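Local coordinates for glycogen synthase (PDB 6GNF), which belongs to the starch and bacterial glycogen synthase family of two-domain glycosyltransferases and is modelled with ADP and a bound glycan, at residues A[28-33]-A[119-124]. Numbering follows the deposited sequence.
With GLC (alpha-D-glucopyranose), chain D.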
ATOM      1  N   SER A  28      -4.071  -6.750   9.668  1.00 45.11           N
ATOM      2  CA  SER A  28      -3.826  -5.427   9.104  1.00 46.03           C
ATOM      3  C   SER A  28      -4.908  -4.445   9.482  1.00 44.75           C
ATOM      4  O   SER A  28      -5.955  -4.822   9.985  1.00 45.01           O
ATOM      5  CB  SER A  28      -3.708  -5.484   7.571  1.00 49.10           C
ATOM      6  OG  SER A  28      -4.908  -5.793   6.937  1.00 53.91           O
ATOM      7  N   THR A  29      -4.670  -3.187   9.146  1.00 45.54           N
ATOM      8  CA  THR A  29      -5.678  -2.140   9.303  1.00 45.92           C
ATOM      9  C   THR A  29      -6.622  -2.065   8.108  1.00 45.50           C
ATOM     10  O   THR A  29      -7.655  -1.431   8.204  1.00 47.40           O
ATOM     11  CB  THR A  29      -5.010  -0.767   9.464  1.00 47.31           C
ATOM     12  OG1 THR A  29      -3.995  -0.631   8.457  1.00 47.97           O
ATOM     13  CG2 THR A  29      -4.353  -0.670  10.801  1.00 48.37           C
ATOM     14  N   GLU A  30      -6.240  -2.676   6.984  1.00 46.88           N
ATOM     15  CA  GLU A  30      -6.984  -2.532   5.739  1.00 48.21           C
ATOM     16  C   GLU A  30      -7.205  -3.879   5.079  1.00 48.16           C
ATOM     17  O   GLU A  30      -6.265  -4.655   4.941  1.00 46.94           O
ATOM     18  CB  GLU A  30      -6.190  -1.688   4.747  1.00 49.12           C
ATOM     19  CG  GLU A  30      -6.198  -0.200   5.001  1.00 50.91           C
ATOM     20  CD  GLU A  30      -5.379   0.571   3.972  1.00 51.71           C
ATOM     21  OE1 GLU A  30      -5.346   0.193   2.772  1.00 50.92           O
ATOM     22  OE2 GLU A  30      -4.762   1.574   4.389  1.00 49.66           O
ATOM     23  N   VAL A  31      -8.428  -4.113   4.612  1.00 49.20           N
ATOM     24  CA  VAL A  31      -8.737  -5.260   3.750  1.00 48.75           C
ATOM     25  C   VAL A  31      -9.745  -4.811   2.695  1.00 48.67           C
ATOM     26  O   VAL A  31     -10.901  -4.555   3.009  1.00 50.51           O
ATOM     27  CB  VAL A  31      -9.347  -6.450   4.538  1.00 48.07           C
ATOM     28  CG1 VAL A  31      -9.611  -7.619   3.600  1.00 51.22           C
ATOM     29  CG2 VAL A  31      -8.435  -6.887   5.670  1.00 46.44           C
ATOM     30  N   ALA A  32      -9.302  -4.699   1.450  1.00 48.59           N
ATOM     31  CA  ALA A  32     -10.204  -4.317   0.371  1.00 49.86           C
ATOM     32  C   ALA A  32     -11.222  -5.428   0.161  1.00 49.61           C
ATOM     33  O   ALA A  32     -10.923  -6.592   0.403  1.00 49.51           O
ATOM     34  CB  ALA A  32      -9.429  -4.071  -0.921  1.00 49.44           C
ATOM     35  N   PRO A  33     -12.443  -5.076  -0.281  1.00 50.46           N
ATOM     36  CA  PRO A  33     -12.942  -3.731  -0.559  1.00 51.08           C
ATOM     37  C   PRO A  33     -13.589  -3.058   0.658  1.00 50.73           C
ATOM     38  O   PRO A  33     -14.118  -1.971   0.555  1.00 53.35           O
ATOM     39  CB  PRO A  33     -13.983  -3.981  -1.650  1.00 52.56           C
ATOM     40  CG  PRO A  33     -14.537  -5.334  -1.321  1.00 52.02           C
ATOM     41  CD  PRO A  33     -13.452  -6.100  -0.607  1.00 51.22           C
ATOM     42  N   LYS A 119     -11.005   8.197   6.885  1.00 87.65           N
ATOM     43  CA  LYS A 119     -10.395   8.595   8.156  1.00 86.02           C
ATOM     44  C   LYS A 119     -10.089   7.394   9.061  1.00 78.40           C
ATOM     45  O   LYS A 119     -10.477   7.356  10.235  1.00 73.98           O
ATOM     46  CB  LYS A 119     -11.286   9.622   8.868  1.00 89.27           C
ATOM     47  CG  LYS A 119     -11.512  10.882   8.046  1.00 92.72           C
ATOM     48  CD  LYS A 119     -12.748  11.640   8.489  1.00 96.62           C
ATOM     49  CE  LYS A 119     -13.081  12.740   7.499  1.00100.42           C
ATOM     50  NZ  LYS A 119     -14.306  13.493   7.885  1.00105.16           N
ATOM     51  N   LEU A 120      -9.400   6.414   8.485  1.00 73.35           N
ATOM     52  CA  LEU A 120      -8.914   5.251   9.224  1.00 73.34           C
ATOM     53  C   LEU A 120      -7.824   5.636  10.244  1.00 72.01           C
ATOM     54  O   LEU A 120      -7.835   5.152  11.376  1.00 68.46           O
ATOM     55  CB  LEU A 120      -8.359   4.181   8.267  1.00 74.53           C
ATOM     56  CG  LEU A 120      -9.351   3.226   7.586  1.00 76.99           C
ATOM     57  CD1 LEU A 120     -10.416   3.955   6.774  1.00 80.50           C
ATOM     58  CD2 LEU A 120      -8.589   2.246   6.707  1.00 74.83           C
ATOM     59  N   TYR A 121      -6.897   6.509   9.836  1.00 69.65           N
ATOM     60  CA  TYR A 121      -5.705   6.827  10.643  1.00 69.23           C
ATOM     61  C   TYR A 121      -5.759   8.190  11.345  1.00 69.81           C
ATOM     62  O   TYR A 121      -5.009   8.424  12.295  1.00 66.71           O
ATOM     63  CB  TYR A 121      -4.442   6.728   9.776  1.00 67.01           C
ATOM     64  CG  TYR A 121      -4.333   5.395   9.073  1.00 66.86           C
ATOM     65  CD1 TYR A 121      -4.095   4.222   9.785  1.00 63.45           C
ATOM     66  CD2 TYR A 121      -4.502   5.297   7.699  1.00 67.06           C
ATOM     67  CE1 TYR A 121      -4.024   2.990   9.145  1.00 62.28           C
ATOM     68  CE2 TYR A 121      -4.423   4.074   7.056  1.00 66.65           C
ATOM     69  CZ  TYR A 121      -4.188   2.924   7.781  1.00 63.30           C
ATOM     70  OH  TYR A 121      -4.117   1.722   7.116  1.00 60.06           O
ATOM     71  N   GLY A 122      -6.635   9.080  10.882  1.00 70.64           N
ATOM     72  CA  GLY A 122      -6.822  10.387  11.514  1.00 74.24           C
ATOM     73  C   GLY A 122      -7.919  11.205  10.850  1.00 76.37           C
ATOM     74  O   GLY A 122      -8.455  10.804   9.822  1.00 77.60           O
ATOM     75  N   PRO A 123      -8.267  12.362  11.437  1.00 82.04           N
ATOM     76  CA  PRO A 123      -9.341  13.206  10.895  1.00 86.76           C
ATOM     77  C   PRO A 123      -8.966  13.958   9.600  1.00 90.63           C
ATOM     78  O   PRO A 123      -9.745  13.958   8.646  1.00 92.28           O
ATOM     79  CB  PRO A 123      -9.635  14.183  12.045  1.00 87.40           C
ATOM     80  CG  PRO A 123      -8.379  14.244  12.843  1.00 86.32           C
ATOM     81  CD  PRO A 123      -7.662  12.935  12.656  1.00 83.94           C
ATOM     82  N   LYS A 124      -7.788  14.580   9.585  1.00 95.25           N
ATOM     83  CA  LYS A 124      -7.284  15.328   8.421  1.00 99.37           C
ATOM     84  C   LYS A 124      -6.421  14.420   7.525  1.00 99.49           C
ATOM     85  O   LYS A 124      -6.342  13.214   7.762  1.00 99.46           O
ATOM     86  CB  LYS A 124      -6.471  16.549   8.889  1.00101.59           C
ATOM     87  CG  LYS A 124      -7.221  17.869   8.899  1.00103.28           C
ATOM     88  CD  LYS A 124      -6.246  19.019   9.112  1.00105.35           C
ATOM     89  CE  LYS A 124      -6.943  20.365   9.082  1.00109.57           C
ATOM     90  NZ  LYS A 124      -7.923  20.506  10.193  1.00111.92           N
TER
HETATM   91  C1  GLC D   2      -0.875   7.028   7.529  1.00 63.66           C
HETATM   92  C2  GLC D   2      -0.566   5.626   8.079  1.00 61.89           C
HETATM   93  C3  GLC D   2       0.141   4.801   7.007  1.00 61.77           C
HETATM   94  C4  GLC D   2      -0.706   4.761   5.738  1.00 61.78           C
HETATM   95  C5  GLC D   2      -0.928   6.200   5.253  1.00 61.14           C
HETATM   96  C6  GLC D   2      -1.705   6.304   3.932  1.00 60.16           C
HETATM   97  O2  GLC D   2       0.276   5.698   9.235  1.00 56.57           O
HETATM   98  O3  GLC D   2       0.414   3.476   7.463  1.00 56.20           O
HETATM   99  O4  GLC D   2      -0.010   3.966   4.771  1.00 59.14           O
HETATM  100  O5  GLC D   2      -1.599   6.935   6.289  1.00 62.57           O
HETATM  101  O6  GLC D   2      -3.032   5.763   4.038  1.00 61.92           O
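Tyr121 reaches across to Thr29 and Glu30 with its phenol oxygen, and the three side chains form a hydrogen-bonded chain. Thr29 OG1 donates to Tyr121 OH at 2.7 Å, and Tyr121 OH in turn donates to Glu30 OE2 at 2.8 Å. Both partner oxygens lie at the edge of the phenol ring, near its plane. The carboxylate is turned 47° from that plane and takes the bond on its anti side, 20° out of its own plane. With chi1 at 47°, Thr29 sets OG1 between its backbone N and carbonyl carbon, aimed at the phenol. Beside this chain, Leu120 CD2 packs on Glu30 CG at 3.8 Å.

One face of the Tyr121 ring, part of the glycan pocket, carries the alpha-D-glucopyranose of chain D: C2 of the sugar sits 3.9 Å above the ring plane, offset toward the rim. Leu120 CB covers the opposite face.

Further out, Ser28 OG bonds Glu30 O at 2.7 Å, a local link within residues 28-30. Two loops of the starch synthase catalytic domain meet here, after strand 23-27 and before helix 132-144, in the N-terminal Rossmann-like half of the family's GT-B fold.

The two bonds at Tyr121 OH probably limit movement of the ring against the sugar. Glu30 OE2, which accepts from the phenol, is also bonded to Thr37 OG1, itself hydrogen-bonded to the glucose, so the chain runs on to the ligand.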